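Local coordinates for protein p1 (Rice yellow mottle virus, PDB 6TY0) that acts as a viral suppressor of RNA silencing and binds zinc, this chain being its N-terminal part, at residues L4-R9 with P44-D49. Residues are numbered along the deposited sequence; the frame is centred on the assembly and turned at random.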
ATOM      1  N   LEU A   4      -5.799   6.455   2.441  1.00 33.49           N
ATOM      2  CA  LEU A   4      -6.686   7.148   1.486  1.00 33.77           C
ATOM      3  C   LEU A   4      -8.022   6.396   1.429  1.00 34.61           C
ATOM      4  O   LEU A   4      -8.066   5.250   1.009  1.00 36.74           O
ATOM      5  CB  LEU A   4      -6.072   7.163   0.102  1.00 34.51           C
ATOM      6  CG  LEU A   4      -6.920   7.931  -0.905  1.00 37.67           C
ATOM      7  CD1 LEU A   4      -6.470   9.374  -0.949  1.00 42.37           C
ATOM      8  CD2 LEU A   4      -6.804   7.299  -2.270  1.00 41.37           C
ATOM      9  N   GLU A   5      -9.085   7.050   1.880  1.00 36.11           N
ATOM     10  CA  GLU A   5     -10.419   6.521   1.862  1.00 38.43           C
ATOM     11  C   GLU A   5     -11.099   6.742   0.514  1.00 37.37           C
ATOM     12  O   GLU A   5     -10.986   7.819  -0.080  1.00 35.98           O
ATOM     13  CB  GLU A   5     -11.275   7.208   2.939  1.00 45.70           C
ATOM     14  CG  GLU A   5     -10.723   7.077   4.350  1.00 56.17           C
ATOM     15  CD  GLU A   5     -11.787   7.191   5.448  1.00 63.85           C
ATOM     16  OE1 GLU A   5     -12.926   7.642   5.172  1.00 63.61           O
ATOM     17  OE2 GLU A   5     -11.468   6.825   6.605  1.00 71.69           O
ATOM     18  N   VAL A   6     -11.821   5.730   0.066  1.00 32.84           N
ATOM     19  CA  VAL A   6     -12.563   5.774  -1.182  1.00 33.46           C
ATOM     20  C   VAL A   6     -14.025   5.429  -0.914  1.00 33.21           C
ATOM     21  O   VAL A   6     -14.321   4.371  -0.373  1.00 33.32           O
ATOM     22  CB  VAL A   6     -12.037   4.746  -2.176  1.00 35.98           C
ATOM     23  CG1 VAL A   6     -12.804   4.835  -3.483  1.00 34.57           C
ATOM     24  CG2 VAL A   6     -10.541   4.958  -2.401  1.00 41.01           C
ATOM     25  N   LEU A   7     -14.917   6.363  -1.230  1.00 32.05           N
ATOM     26  CA  LEU A   7     -16.368   6.181  -1.037  1.00 33.80           C
ATOM     27  C   LEU A   7     -16.946   5.767  -2.362  1.00 33.27           C
ATOM     28  O   LEU A   7     -16.683   6.410  -3.389  1.00 34.41           O
ATOM     29  CB  LEU A   7     -17.017   7.474  -0.588  1.00 34.18           C
ATOM     30  CG  LEU A   7     -18.541   7.459  -0.411  1.00 38.58           C
ATOM     31  CD1 LEU A   7     -18.983   6.559   0.731  1.00 38.79           C
ATOM     32  CD2 LEU A   7     -18.983   8.891  -0.143  1.00 40.83           C
ATOM     33  N   ILE A   8     -17.660   4.663  -2.376  1.00 31.02           N
ATOM     34  CA  ILE A   8     -18.289   4.197  -3.612  1.00 33.29           C
ATOM     35  C   ILE A   8     -19.814   4.157  -3.449  1.00 35.82           C
ATOM     36  O   ILE A   8     -20.316   3.529  -2.516  1.00 36.50           O
ATOM     37  CB  ILE A   8     -17.751   2.826  -3.975  1.00 34.10           C
ATOM     38  CG1 ILE A   8     -16.249   2.950  -4.287  1.00 35.58           C
ATOM     39  CG2 ILE A   8     -18.484   2.250  -5.171  1.00 36.33           C
ATOM     40  CD1 ILE A   8     -15.562   1.642  -4.139  1.00 35.87           C
ATOM     41  N   ARG A   9     -20.523   4.836  -4.328  1.00 33.10           N
ATOM     42  CA  ARG A   9     -22.012   4.803  -4.336  1.00 37.67           C
ATOM     43  C   ARG A   9     -22.537   4.340  -5.715  1.00 38.32           C
ATOM     44  O   ARG A   9     -21.812   4.446  -6.700  1.00 39.74           O
ATOM     45  CB  ARG A   9     -22.556   6.182  -4.017  1.00 39.53           C
ATOM     46  CG  ARG A   9     -22.144   6.752  -2.668  1.00 45.57           C
ATOM     47  CD  ARG A   9     -23.121   7.829  -2.241  1.00 53.04           C
ATOM     48  NE  ARG A   9     -22.492   9.109  -1.924  1.00 66.15           N
ATOM     49  CZ  ARG A   9     -22.010   9.975  -2.825  1.00 76.74           C
ATOM     50  NH1 ARG A   9     -22.030   9.691  -4.122  1.00 79.72           N
ATOM     51  NH2 ARG A   9     -21.477  11.129  -2.423  1.00 78.39           N
ATOM     52  N   PRO A  44     -11.133  10.141  -2.781  1.00 40.28           N
ATOM     53  CA  PRO A  44     -12.119  10.223  -3.842  1.00 37.47           C
ATOM     54  C   PRO A  44     -13.483   9.655  -3.487  1.00 38.98           C
ATOM     55  O   PRO A  44     -13.612   8.778  -2.607  1.00 38.64           O
ATOM     56  CB  PRO A  44     -11.544   9.342  -4.932  1.00 39.03           C
ATOM     57  CG  PRO A  44     -10.713   8.365  -4.220  1.00 41.24           C
ATOM     58  CD  PRO A  44     -10.159   9.079  -3.028  1.00 40.31           C
ATOM     59  N   SER A  45     -14.458  10.115  -4.258  1.00 36.57           N
ATOM     60  CA  SER A  45     -15.839   9.715  -4.172  1.00 40.36           C
ATOM     61  C   SER A  45     -16.285   9.286  -5.576  1.00 41.45           C
ATOM     62  O   SER A  45     -16.171  10.061  -6.521  1.00 41.98           O
ATOM     63  CB  SER A  45     -16.643  10.895  -3.670  1.00 42.42           C
ATOM     64  OG  SER A  45     -17.989  10.524  -3.484  1.00 48.03           O
ATOM     65  N   LEU A  46     -16.714   8.035  -5.721  1.00 38.62           N
ATOM     66  CA  LEU A  46     -16.908   7.401  -7.023  1.00 37.10           C
ATOM     67  C   LEU A  46     -18.303   6.805  -7.150  1.00 42.57           C
ATOM     68  O   LEU A  46     -18.953   6.493  -6.134  1.00 40.33           O
ATOM     69  CB  LEU A  46     -15.951   6.247  -7.206  1.00 38.37           C
ATOM     70  CG  LEU A  46     -14.438   6.471  -6.988  1.00 40.81           C
ATOM     71  CD1 LEU A  46     -13.764   5.132  -7.033  1.00 39.42           C
ATOM     72  CD2 LEU A  46     -13.826   7.428  -8.025  1.00 39.06           C
ATOM     73  N   ARG A  47     -18.728   6.601  -8.402  1.00 38.51           N
ATOM     74  CA  ARG A  47     -19.985   5.964  -8.720  1.00 39.21           C
ATOM     75  C   ARG A  47     -19.644   4.727  -9.469  1.00 38.13           C
ATOM     76  O   ARG A  47     -18.876   4.772 -10.433  1.00 38.61           O
ATOM     77  CB  ARG A  47     -20.849   6.853  -9.624  1.00 42.75           C
ATOM     78  CG  ARG A  47     -21.407   8.065  -8.939  1.00 45.22           C
ATOM     79  CD  ARG A  47     -22.723   7.739  -8.268  1.00 50.17           C
ATOM     80  NE  ARG A  47     -23.114   8.838  -7.401  1.00 55.33           N
ATOM     81  CZ  ARG A  47     -24.084   8.787  -6.492  1.00 61.93           C
ATOM     82  NH1 ARG A  47     -24.808   7.683  -6.314  1.00 60.35           N
ATOM     83  NH2 ARG A  47     -24.333   9.857  -5.755  1.00 65.07           N
ATOM     84  N   ALA A  48     -20.209   3.609  -9.041  1.00 35.04           N
ATOM     85  CA  ALA A  48     -20.030   2.355  -9.726  1.00 35.00           C
ATOM     86  C   ALA A  48     -21.327   1.569  -9.727  1.00 38.28           C
ATOM     87  O   ALA A  48     -22.301   1.947  -9.057  1.00 41.97           O
ATOM     88  CB  ALA A  48     -18.945   1.546  -9.038  1.00 34.99           C
ATOM     89  N   ASP A  49     -21.306   0.436 -10.418  1.00 41.35           N
ATOM     90  CA  ASP A  49     -22.510  -0.371 -10.615  1.00 44.41           C
ATOM     91  C   ASP A  49     -22.732  -1.367  -9.491  1.00 39.17           C
ATOM     92  O   ASP A  49     -21.985  -2.339  -9.378  1.00 38.27           O
ATOM     93  CB  ASP A  49     -22.418  -1.177 -11.906  1.00 43.91           C
ATOM     94  CG  ASP A  49     -22.576  -0.307 -13.155  1.00 45.68           C
ATOM     95  OD1 ASP A  49     -23.335   0.702 -13.145  1.00 48.05           O
ATOM     96  OD2 ASP A  49     -21.897  -0.659 -14.137  1.00 51.77           O
TER
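L7 and R9 each offer both backbone polar groups to segment 44-49, producing the alternating hydrogen bonds of a parallel strand pair. L7 N donates to P44 O (3.1 Å) and L7 O accepts from L46 N (2.8 Å); R9 N reaches L46 O (2.9 Å) and R9 O receives A48 N (3.0 Å). CA-H...O contacts fill in between them, for instance from V6 to P44 O and from I8 to L46 O.

Within the chain, strand 2-10 is an inner strand of a mixed sheet, parallel to 45-51 on one side and antiparallel to 26-32 on the other; L4, V6 and I8 make backbone hydrogen bonds to that second neighbour. This sheet belongs to the N-terminal part of p1, and the pairing of 4-9 with 44-49 lies away from the zinc site formed by C64, C67, C92 and C95.

Apolar packing gathers on the face that carries I8 and L46. V6 divides its branches: CG1, anti to the backbone N (chi1 -179°), touches L46 CD1 at 3.7 Å, while CG2 meets CG of the P44 ring. I8 CG2 approaches A48 CB. At the other end L4 brings CD2 to P44 CD, its side chain crossing the proline roughly at a right angle. V86 and F88 of strand 86-90 touch L46 and L4, respectively.

On the face of L7, S45 and R9, L7 CD2 rests 3.8 Å from S45 OG. Here R9 NH1 lies over one face of the R47 guanidinium, a doubtfully short 2.8 Å from R47 NH2, two donors without a hydrogen bond, the guanidinium planes 39° apart. R9 CB packs 3.5 Å above the R47 guanidinium plane, toward its rim. The like charges probably repel, but R47 NH1 is hydrogen-bonded to P10 O, which may offset this.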